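Local coordinates for extracellular solute-binding protein family 1 (PDB 4OVJ) that probably captures a solute outside the cell and delivers it to an ABC-type importer, as extracellular solute-binding proteins of family 1 do, at residues Gly99-Leu104 / Trp298-Ser302; Thr26-Trp32 / Pro82-Asp88. All blocks are in the same frame, centred on the assembly; numbering follows the deposited sequence. Where two conformers were deposited one is given.

In the fold
Both contacts belong to one lobe of a periplasmic-binding-protein fold and meet in the same sheet, where strand 84-87 lies between strand 25-31, its parallel neighbour, and strand 293-300, its antiparallel one. Their centres are about 10 Å apart. Both are largely buried; among the touching residues Gly99 of contact 1 alone is exposed. Contact 2 is regular sheet pairing, two parallel bridges, with an aspartate, a threonine and a glutamine adding side-chain bonds. Contact 1 lies where the sheet frays into loop: one bridge, a serine hydroxyl and two waters join it, with leucines packed on an isoleucine. Backbone bonds from Ser299 to Met85 and from Tyr301 to Asp83 tie the contacts together.

Contact 1: residues Gly99-Leu104 / Trp298-Ser302; sequences GQLLNL and WSIYS
Leu102 and Ile300 meet through backbone and side chain at the end of strand 293-300, in a sheet of the periplasmic-binding-protein fold. The Leu102 N-H points almost straight at Ile300 O (N to O 2.8 Å, 178° at the hydrogen), and Ser302 N returns a bond of 2.9 Å to Gln100 O, approaching from above that carbonyl's plane. Together they frame the single bridge between Leu101 and Tyr301. Gly99 O accepts from Ser302 OG at 2.7 Å, the hydroxyl being set between its own N and carbonyl carbon (chi1 56°). On the apolar side, Leu102 and Ile300 run side by side, CD2 of the leucine 3.8 Å from CG2 of the isoleucine. In the other branch of Ile300, CG1 stands anti to the carbonyl carbon and the chain runs on extended, bringing CD1 within 3.8 Å of Leu104 CD2. Tyr301 lies alongside Gln100, ring and amide planes 24° apart; Gln100 O and OE1 both sit at the ring's edge. Water 1 joins Gln100 OE1 to Tyr301 OH. Water 2 accepts from Ile300 N and lies within donating distance of Leu102 O, although it has more acceptors near it than protons to give.

Further out, helix 92-98 ends in a Schellman motif at Gly99, whose positive phi turns the chain into this loop. Leu104 pairs through its backbone with Leu129, Ala310 of helix 307-319 packs on Ile300, and Ser299 OG donates to Tyr130 O.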
loop_
_atom_site.group_PDB
_atom_site.type_symbol
_atom_site.label_atom_id
_atom_site.label_comp_id
_atom_site.label_asym_id
_atom_site.label_seq_id
_atom_site.Cartn_x
_atom_site.Cartn_y
_atom_site.Cartn_z
ATOM N N GLY A 99 9.143 -4.689 -24.314
ATOM C CA GLY A 99 10.577 -4.913 -24.319
ATOM C C GLY A 99 11.423 -3.708 -23.935
ATOM O O GLY A 99 12.604 -3.651 -24.245
ATOM N N GLN A 100 10.830 -2.766 -23.212
ATOM C CA GLN A 100 11.521 -1.532 -22.853
ATOM C C GLN A 100 12.261 -1.623 -21.506
ATOM O O GLN A 100 13.003 -0.714 -21.155
ATOM C CB GLN A 100 10.529 -0.369 -22.793
ATOM C CG GLN A 100 9.715 -0.173 -24.063
ATOM C CD GLN A 100 10.542 0.252 -25.257
ATOM O OE1 GLN A 100 11.758 0.290 -25.209
ATOM N NE2 GLN A 100 9.867 0.581 -26.345
ATOM N N LEU A 101 12.025 -2.690 -20.750
ATOM C CA LEU A 101 12.577 -2.833 -19.406
ATOM C C LEU A 101 13.532 -4.015 -19.301
ATOM O O LEU A 101 13.236 -5.126 -19.764
ATOM C CB LEU A 101 11.449 -2.985 -18.384
ATOM C CG LEU A 101 10.398 -1.872 -18.367
ATOM C CD1 LEU A 101 9.373 -2.098 -17.261
ATOM C CD2 LEU A 101 11.054 -0.517 -18.204
ATOM N N LEU A 102 14.665 -3.763 -18.651
ATOM C CA LEU A 102 15.674 -4.771 -18.406
ATOM C C LEU A 102 15.163 -5.817 -17.427
ATOM O O LEU A 102 14.577 -5.490 -16.398
ATOM C CB LEU A 102 16.937 -4.125 -17.843
ATOM C CG LEU A 102 18.182 -4.988 -17.752
ATOM C CD1 LEU A 102 18.689 -5.333 -19.135
ATOM C CD2 LEU A 102 19.244 -4.233 -16.980
ATOM N N ASN A 103 15.388 -7.079 -17.752
ATOM C CA ASN A 103 15.080 -8.167 -16.830
ATOM C C ASN A 103 16.129 -8.180 -15.724
ATOM O O ASN A 103 17.318 -8.415 -15.975
ATOM C CB ASN A 103 15.030 -9.515 -17.562
ATOM C CG ASN A 103 14.510 -10.645 -16.692
ATOM O OD1 ASN A 103 14.323 -10.507 -15.488
ATOM N ND2 ASN A 103 14.293 -11.784 -17.311
ATOM N N LEU A 104 15.675 -7.902 -14.507
ATOM C CA LEU A 104 16.526 -7.777 -13.335
ATOM C C LEU A 104 16.688 -9.078 -12.571
ATOM O O LEU A 104 17.426 -9.125 -11.582
ATOM C CB LEU A 104 15.953 -6.696 -12.387
ATOM C CG LEU A 104 15.622 -5.342 -13.026
ATOM C CD1 LEU A 104 14.986 -4.413 -12.004
ATOM C CD2 LEU A 104 16.847 -4.723 -13.677
ATOM N N TRP A 298 11.581 0.874 -9.086
ATOM C CA TRP A 298 12.726 1.245 -9.903
ATOM C C TRP A 298 12.842 0.233 -11.041
ATOM O O TRP A 298 12.848 -0.969 -10.801
ATOM C CB TRP A 298 14.034 1.219 -9.117
ATOM C CG TRP A 298 14.070 2.028 -7.876
ATOM C CD1 TRP A 298 14.437 1.578 -6.646
ATOM C CD2 TRP A 298 13.739 3.413 -7.714
ATOM N NE1 TRP A 298 14.370 2.590 -5.731
ATOM C CE2 TRP A 298 13.939 3.730 -6.355
ATOM C CE3 TRP A 298 13.290 4.418 -8.580
ATOM C CZ2 TRP A 298 13.697 4.998 -5.847
ATOM C CZ3 TRP A 298 13.063 5.680 -8.071
ATOM C CH2 TRP A 298 13.271 5.958 -6.722
ATOM N N SER A 299 12.964 0.744 -12.265
ATOM C CA SER A 299 13.171 -0.079 -13.443
ATOM C C SER A 299 14.371 0.476 -14.229
ATOM O O SER A 299 14.746 1.646 -14.092
ATOM C CB SER A 299 11.917 -0.070 -14.318
ATOM O OG SER A 299 10.806 -0.725 -13.706
ATOM N N ILE A 300 14.963 -0.377 -15.045
ATOM C CA ILE A 300 16.099 -0.018 -15.875
ATOM C C ILE A 300 15.723 -0.232 -17.343
ATOM O O ILE A 300 15.062 -1.210 -17.688
ATOM C CB ILE A 300 17.340 -0.850 -15.502
ATOM C CG1 ILE A 300 17.747 -0.570 -14.059
ATOM C CG2 ILE A 300 18.525 -0.559 -16.436
ATOM C CD1 ILE A 300 18.838 -1.471 -13.522
ATOM N N TYR A 301 16.166 0.685 -18.202
ATOM C CA TYR A 301 15.933 0.578 -19.637
ATOM C C TYR A 301 16.589 -0.676 -20.195
ATOM O O TYR A 301 17.771 -0.919 -19.952
ATOM C CB TYR A 301 16.516 1.803 -20.326
ATOM C CG TYR A 301 16.273 1.937 -21.808
ATOM C CD1 TYR A 301 15.096 1.496 -22.395
ATOM C CD2 TYR A 301 17.214 2.576 -22.613
ATOM C CE1 TYR A 301 14.875 1.651 -23.758
ATOM C CE2 TYR A 301 17.000 2.748 -23.965
ATOM C CZ TYR A 301 15.835 2.287 -24.536
ATOM O OH TYR A 301 15.640 2.461 -25.890
ATOM N N SER A 302 15.840 -1.445 -20.984
ATOM C CA SER A 302 16.368 -2.682 -21.545
ATOM C C SER A 302 17.609 -2.430 -22.395
ATOM O O SER A 302 18.463 -3.299 -22.506
ATOM C CB SER A 302 15.313 -3.368 -22.418
ATOM O OG SER A 302 14.857 -2.476 -23.422
HETATM O O HOH W 1 13.696 1.153 -27.057
HETATM O O HOH W 2 13.869 -3.088 -15.253
#

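Contact 2: residues Thr26-Trp32 / Pro82-Asp88; sequences TLTFGFW and PDIMQMD
Strands 25-31 and 84-87 run parallel, the axis of residues 26-31 lying 13° from that of 84-87 and 4.8 Å away at closest approach, with Phe29 bridged to Ile84 and Gly30 to selenomethionine Met85. Three backbone bonds carry the pairing: Ile84 N to Thr28 O, Gly30 N to Ile84 O and Gln86 N to Gly30 O.

Before the first bridge, Thr28 and Asp83 exchange side-chain-to-backbone bonds. Thr28 N donates to the anti lone pair of Asp83 OD2 at 2.9 Å, and Asp83 N donates to Thr28 OG1, also at 2.9 Å. The threonine hydroxyl can accept there because it lies between its own N and carbonyl carbon (chi1 48°). Water 3 donates to both OD2 and Thr26 O, whereas OD1 bonds to Thr304. On the face carrying Phe29 and Ile84, the isoleucine, in the conformer given (one of two deposited), sets CG2 3.7 Å from Phe29 CD1 and, tentatively, CD1 3.7 Å from Leu27 CB. At the far end the extended Gln86 crosses Trp32 at about a right angle. Its NE2 sits 3.2 Å above the indole plane, over the ring, and donates to Trp32 O at 3.2 Å through a bent bond (145° at the hydrogen). Arg331 holds OE1.

Strand 25-31, with parallel strand 55-61 on its other edge and helices 35-51 and 65-77 in the connections, gives the beta-alpha-beta topology of a periplasmic-binding-protein lobe. Strand 293-300 flanks strand 84-87, helix 65-77 packs Leu72 on Pro82, and Phe313 of helix 307-319 meets the Phe29 ring edge-to-face.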
loop_
_atom_site.group_PDB
_atom_site.type_symbol
_atom_site.label_atom_id
_atom_site.label_comp_id
_atom_site.label_asym_id
_atom_site.label_seq_id
_atom_site.Cartn_x
_atom_site.Cartn_y
_atom_site.Cartn_z
ATOM N N THR A 26 27.720 8.318 -17.458
ATOM C CA THR A 26 26.545 9.049 -17.019
ATOM C C THR A 26 25.283 8.221 -17.252
ATOM O O THR A 26 25.075 7.672 -18.347
ATOM C CB THR A 26 26.412 10.377 -17.773
ATOM O OG1 THR A 26 27.560 11.177 -17.507
ATOM C CG2 THR A 26 25.147 11.137 -17.352
ATOM N N LEU A 27 24.455 8.142 -16.214
ATOM C CA LEU A 27 23.138 7.515 -16.283
ATOM C C LEU A 27 22.083 8.591 -16.217
ATOM O O LEU A 27 22.172 9.481 -15.369
ATOM C CB LEU A 27 22.902 6.593 -15.087
ATOM C CG LEU A 27 23.880 5.444 -14.889
ATOM C CD1 LEU A 27 23.691 4.804 -13.524
ATOM C CD2 LEU A 27 23.682 4.407 -15.975
ATOM N N THR A 28 21.068 8.503 -17.072
ATOM C CA THR A 28 19.879 9.359 -16.937
ATOM C C THR A 28 18.844 8.661 -16.047
ATOM O O THR A 28 18.743 7.440 -16.051
ATOM C CB THR A 28 19.252 9.658 -18.307
ATOM O OG1 THR A 28 19.127 8.439 -19.036
ATOM C CG2 THR A 28 20.128 10.640 -19.076
ATOM N N PHE A 29 18.091 9.448 -15.284
ATOM C CA PHE A 29 17.192 8.943 -14.253
ATOM C C PHE A 29 15.904 9.742 -14.282
ATOM O O PHE A 29 15.880 10.902 -13.871
ATOM C CB PHE A 29 17.869 9.063 -12.892
ATOM C CG PHE A 29 16.991 8.724 -11.699
ATOM C CD1 PHE A 29 15.974 7.787 -11.772
ATOM C CD2 PHE A 29 17.259 9.309 -10.469
ATOM C CE1 PHE A 29 15.218 7.458 -10.656
ATOM C CE2 PHE A 29 16.505 8.994 -9.361
ATOM C CZ PHE A 29 15.489 8.064 -9.445
ATOM N N GLY A 30 14.844 9.110 -14.788
ATOM C CA GLY A 30 13.529 9.722 -14.859
ATOM C C GLY A 30 12.681 9.346 -13.651
ATOM O O GLY A 30 12.675 8.205 -13.218
ATOM N N PHE A 31 11.964 10.321 -13.104
ATOM C CA PHE A 31 11.039 10.052 -12.011
ATOM C C PHE A 31 9.966 11.124 -11.960
ATOM O O PHE A 31 10.108 12.172 -12.586
ATOM C CB PHE A 31 11.784 9.912 -10.672
ATOM C CG PHE A 31 12.474 11.155 -10.234
ATOM C CD1 PHE A 31 13.733 11.479 -10.731
ATOM C CD2 PHE A 31 11.872 12.003 -9.315
ATOM C CE1 PHE A 31 14.377 12.635 -10.319
ATOM C CE2 PHE A 31 12.514 13.158 -8.904
ATOM C CZ PHE A 31 13.759 13.475 -9.411
ATOM N N TRP A 32 8.875 10.821 -11.267
ATOM C CA TRP A 32 7.779 11.759 -11.060
ATOM C C TRP A 32 7.660 12.058 -9.583
ATOM O O TRP A 32 8.223 11.358 -8.738
ATOM C CB TRP A 32 6.444 11.196 -11.569
ATOM C CG TRP A 32 5.763 10.195 -10.638
ATOM C CD1 TRP A 32 4.940 10.486 -9.590
ATOM C CD2 TRP A 32 5.854 8.766 -10.685
ATOM N NE1 TRP A 32 4.522 9.337 -8.975
ATOM C CE2 TRP A 32 5.058 8.262 -9.628
ATOM C CE3 TRP A 32 6.516 7.862 -11.522
ATOM C CZ2 TRP A 32 4.913 6.891 -9.379
ATOM C CZ3 TRP A 32 6.381 6.492 -11.274
ATOM C CH2 TRP A 32 5.586 6.021 -10.204
ATOM N N PRO A 82 15.152 7.091 -20.417
ATOM C CA PRO A 82 16.235 7.214 -19.438
ATOM C C PRO A 82 16.747 5.846 -19.031
ATOM O O PRO A 82 15.992 4.866 -19.081
ATOM C CB PRO A 82 15.576 7.887 -18.223
ATOM C CG PRO A 82 14.121 7.821 -18.455
ATOM C CD PRO A 82 13.824 7.368 -19.851
ATOM N N ASP A 83 18.000 5.783 -18.589
ATOM C CA ASP A 83 18.587 4.523 -18.130
ATOM C C ASP A 83 17.861 3.921 -16.945
ATOM O O ASP A 83 17.706 2.712 -16.872
ATOM C CB ASP A 83 20.050 4.707 -17.754
ATOM C CG ASP A 83 20.887 5.140 -18.932
ATOM O OD1 ASP A 83 20.993 4.366 -19.913
ATOM O OD2 ASP A 83 21.405 6.270 -18.888
ATOM N N ILE A 84 17.471 4.766 -15.994
ATOM C CA ILE A 84 16.678 4.334 -14.849
ATOM C C ILE A 84 15.356 5.091 -14.871
ATOM O O ILE A 84 15.327 6.304 -15.094
ATOM C CB ILE A 84 17.397 4.592 -13.515
ATOM C CG1 ILE A 84 18.730 3.835 -13.466
ATOM C CG2 ILE A 84 16.505 4.184 -12.348
ATOM C CD1 ILE A 84 19.913 4.662 -13.923
HETATM N N MSE A 85 14.270 4.355 -14.658
HETATM C CA MSE A 85 12.920 4.881 -14.767
HETATM C C MSE A 85 12.178 4.516 -13.523
HETATM O O MSE A 85 12.090 3.341 -13.160
HETATM C CB MSE A 85 12.172 4.230 -15.932
HETATM C CG MSE A 85 12.454 4.902 -17.273
HETATM SE SE MSE A 85 11.654 3.843 -18.741
HETATM C CE MSE A 85 13.187 2.639 -18.983
ATOM N N GLN A 86 11.619 5.509 -12.856
ATOM C CA GLN A 86 10.632 5.233 -11.829
ATOM C C GLN A 86 9.385 4.707 -12.567
ATOM O O GLN A 86 9.008 5.226 -13.622
ATOM C CB GLN A 86 10.344 6.472 -11.001
ATOM C CG GLN A 86 9.671 6.220 -9.671
ATOM C CD GLN A 86 9.654 7.498 -8.868
ATOM O OE1 GLN A 86 10.634 7.865 -8.224
ATOM N NE2 GLN A 86 8.572 8.210 -8.954
HETATM N N MSE A 87 8.798 3.637 -12.044
HETATM C CA MSE A 87 7.723 2.924 -12.722
HETATM C C MSE A 87 6.595 2.710 -11.752
HETATM O O MSE A 87 6.801 2.662 -10.540
HETATM C CB MSE A 87 8.311 1.627 -13.266
HETATM C CG MSE A 87 7.357 0.713 -14.034
HETATM SE SE MSE A 87 6.580 1.565 -15.625
HETATM C CE MSE A 87 8.108 2.501 -16.432
ATOM N N ASP A 88 5.391 2.597 -12.296
ATOM C CA ASP A 88 4.197 2.368 -11.509
ATOM C C ASP A 88 3.563 1.018 -11.860
ATOM O O ASP A 88 3.645 0.541 -13.000
ATOM C CB ASP A 88 3.166 3.459 -11.732
ATOM C CG ASP A 88 2.000 3.356 -10.741
ATOM O OD1 ASP A 88 2.193 3.694 -9.546
ATOM O OD2 ASP A 88 0.896 2.930 -11.153
HETATM O O HOH W 3 23.279 7.382 -20.308
#